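Local coordinates for protein amino Transferase (Eubacterium rectale, PDB 3ELE) that probably transfers amino groups between amino acids and keto acids with the help of pyridoxal-5'-phosphate, as a class I and II aminotransferase, at residues R221-D226 / N307-N312. Numbering follows the deposited sequence.
Sequences REIVYD and NAYKEN
Y225 and I223 supply most of the apolar contact with helix 306-323, reaching it from the loop after strand 213-217. The Y225 ring lies alongside the helix backbone, with CD1 3.6 Å from K310 CB and CE1 3.7 Å from K310 N. Its OH comes within 3.4 Å of Y309 CB, which sits at the ring edge. Tyrosine suits this place: the flat ring packs against K310 while A333 O holds the buried hydroxyl. I223, the centre of an inverse gamma turn, sets a branched apolar chain against a ring; near-extended chi2 (-152°) carries CD1 to 3.5 Å from Y309 CE2. The Y309 ring also meets F334, and its OH accepts a hydrogen bond from S46 N.

Among the polar groups, K310 runs back past Y225 with CG anti to the backbone N (chi1 -174°), its methylenes covering the ring and its amine reaching carboxylates. D314 chiefly holds NZ; D226 OD1 adds a longer salt bridge, 3.4 Å from K310 NZ. The exposed D226 carboxylate also meets R313, so R313, D226, K310 and D314 alternate in charge. With I223 about 10 Å from PLP, the contact probably joins large and small domains, as in other fold-type I aminotransferases.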
loop_
_atom_site.group_PDB
_atom_site.type_symbol
_atom_site.label_atom_id
_atom_site.label_comp_id
_atom_site.label_asym_id
_atom_site.label_seq_id
_atom_site.Cartn_x
_atom_site.Cartn_y
_atom_site.Cartn_z
ATOM N N ARG A 221 -2.693 17.699 -11.920
ATOM C CA ARG A 221 -3.557 17.993 -13.082
ATOM C C ARG A 221 -4.478 19.188 -12.901
ATOM O O ARG A 221 -4.519 20.048 -13.777
ATOM C CB ARG A 221 -4.361 16.741 -13.526
ATOM C CG ARG A 221 -5.472 17.031 -14.592
ATOM C CD ARG A 221 -6.019 15.779 -15.234
ATOM N NE ARG A 221 -5.129 15.342 -16.300
ATOM C CZ ARG A 221 -5.099 15.861 -17.526
ATOM N NH1 ARG A 221 -5.852 16.894 -17.884
ATOM N NH2 ARG A 221 -4.256 15.372 -18.402
ATOM N N GLU A 222 -5.183 19.253 -11.762
ATOM C CA GLU A 222 -6.125 20.358 -11.496
ATOM C C GLU A 222 -5.467 21.596 -10.869
ATOM O O GLU A 222 -6.122 22.630 -10.776
ATOM C CB GLU A 222 -7.326 19.917 -10.655
ATOM C CG GLU A 222 -8.208 18.840 -11.307
ATOM C CD GLU A 222 -7.610 17.455 -11.277
ATOM O OE1 GLU A 222 -6.844 17.150 -10.322
ATOM O OE2 GLU A 222 -7.898 16.674 -12.220
ATOM N N ILE A 223 -4.203 21.482 -10.428
ATOM C CA ILE A 223 -3.431 22.605 -9.885
ATOM C C ILE A 223 -2.722 23.244 -11.078
ATOM O O ILE A 223 -1.538 23.036 -11.313
ATOM C CB ILE A 223 -2.448 22.188 -8.740
ATOM C CG1 ILE A 223 -3.226 21.426 -7.637
ATOM C CG2 ILE A 223 -1.694 23.430 -8.185
ATOM C CD1 ILE A 223 -2.634 21.527 -6.232
ATOM N N VAL A 224 -3.508 23.987 -11.851
ATOM C CA VAL A 224 -3.045 24.680 -13.064
ATOM C C VAL A 224 -3.740 26.049 -13.086
ATOM O O VAL A 224 -4.873 26.170 -12.609
ATOM C CB VAL A 224 -3.272 23.824 -14.356
ATOM C CG1 VAL A 224 -4.751 23.502 -14.568
ATOM C CG2 VAL A 224 -2.666 24.521 -15.597
ATOM N N TYR A 225 -3.061 27.057 -13.646
ATOM C CA TYR A 225 -3.504 28.461 -13.585
ATOM C C TYR A 225 -3.693 29.114 -14.942
ATOM O O TYR A 225 -3.161 28.632 -15.941
ATOM C CB TYR A 225 -2.459 29.283 -12.809
ATOM C CG TYR A 225 -1.927 28.594 -11.570
ATOM C CD1 TYR A 225 -2.766 28.339 -10.486
ATOM C CD2 TYR A 225 -0.582 28.169 -11.489
ATOM C CE1 TYR A 225 -2.296 27.696 -9.332
ATOM C CE2 TYR A 225 -0.094 27.532 -10.332
ATOM C CZ TYR A 225 -0.963 27.294 -9.250
ATOM O OH TYR A 225 -0.521 26.634 -8.112
ATOM N N ASP A 226 -4.433 30.225 -14.933
ATOM C CA ASP A 226 -4.674 31.116 -16.098
ATOM C C ASP A 226 -5.321 30.452 -17.328
ATOM O O ASP A 226 -5.059 30.859 -18.473
ATOM C CB ASP A 226 -3.355 31.809 -16.539
ATOM C CG ASP A 226 -2.656 32.565 -15.414
ATOM O OD1 ASP A 226 -3.337 33.079 -14.499
ATOM O OD2 ASP A 226 -1.406 32.668 -15.492
ATOM N N ASN A 307 -7.309 28.773 -6.271
ATOM C CA ASN A 307 -6.913 30.196 -6.398
ATOM C C ASN A 307 -6.040 30.717 -5.215
ATOM O O ASN A 307 -5.344 31.734 -5.352
ATOM C CB ASN A 307 -8.146 31.086 -6.602
ATOM C CG ASN A 307 -7.797 32.444 -7.177
ATOM O OD1 ASN A 307 -7.708 33.425 -6.443
ATOM N ND2 ASN A 307 -7.551 32.498 -8.482
ATOM N N ALA A 308 -6.091 30.031 -4.067
ATOM C CA ALA A 308 -5.199 30.328 -2.935
ATOM C C ALA A 308 -3.735 30.081 -3.342
ATOM O O ALA A 308 -2.846 30.846 -2.964
ATOM C CB ALA A 308 -5.547 29.487 -1.718
ATOM N N TYR A 309 -3.498 29.010 -4.107
ATOM C CA TYR A 309 -2.163 28.706 -4.610
ATOM C C TYR A 309 -1.694 29.687 -5.698
ATOM O O TYR A 309 -0.487 30.006 -5.768
ATOM C CB TYR A 309 -2.089 27.276 -5.180
ATOM C CG TYR A 309 -2.239 26.115 -4.197
ATOM C CD1 TYR A 309 -1.535 26.089 -2.987
ATOM C CD2 TYR A 309 -2.984 24.973 -4.545
ATOM C CE1 TYR A 309 -1.622 24.997 -2.115
ATOM C CE2 TYR A 309 -3.062 23.850 -3.680
ATOM C CZ TYR A 309 -2.381 23.873 -2.466
ATOM O OH TYR A 309 -2.447 22.797 -1.606
ATOM N N LYS A 310 -2.621 30.097 -6.574
ATOM C CA LYS A 310 -2.330 31.065 -7.660
ATOM C C LYS A 310 -1.899 32.392 -7.056
ATOM O O LYS A 310 -0.930 32.978 -7.518
ATOM C CB LYS A 310 -3.542 31.317 -8.561
ATOM C CG LYS A 310 -3.279 32.208 -9.812
ATOM C CD LYS A 310 -4.564 32.913 -10.222
ATOM C CE LYS A 310 -4.437 33.670 -11.535
ATOM N NZ LYS A 310 -3.368 34.742 -11.579
ATOM N N GLU A 311 -2.640 32.862 -6.054
ATOM C CA GLU A 311 -2.317 34.118 -5.347
ATOM C C GLU A 311 -0.906 34.085 -4.752
ATOM O O GLU A 311 -0.176 35.063 -4.872
ATOM C CB GLU A 311 -3.368 34.458 -4.288
ATOM C CG GLU A 311 -4.672 34.966 -4.884
ATOM C CD GLU A 311 -5.688 35.460 -3.846
ATOM O OE1 GLU A 311 -5.494 35.235 -2.621
ATOM O OE2 GLU A 311 -6.691 36.093 -4.270
ATOM N N ASN A 312 -0.528 32.950 -4.155
ATOM C CA ASN A 312 0.843 32.751 -3.639
ATOM C C ASN A 312 1.892 32.773 -4.757
ATOM O O ASN A 312 2.936 33.389 -4.577
ATOM C CB ASN A 312 0.982 31.459 -2.800
ATOM C CG ASN A 312 0.363 31.578 -1.391
ATOM O OD1 ASN A 312 -0.203 32.603 -1.010
ATOM N ND2 ASN A 312 0.470 30.504 -0.625
#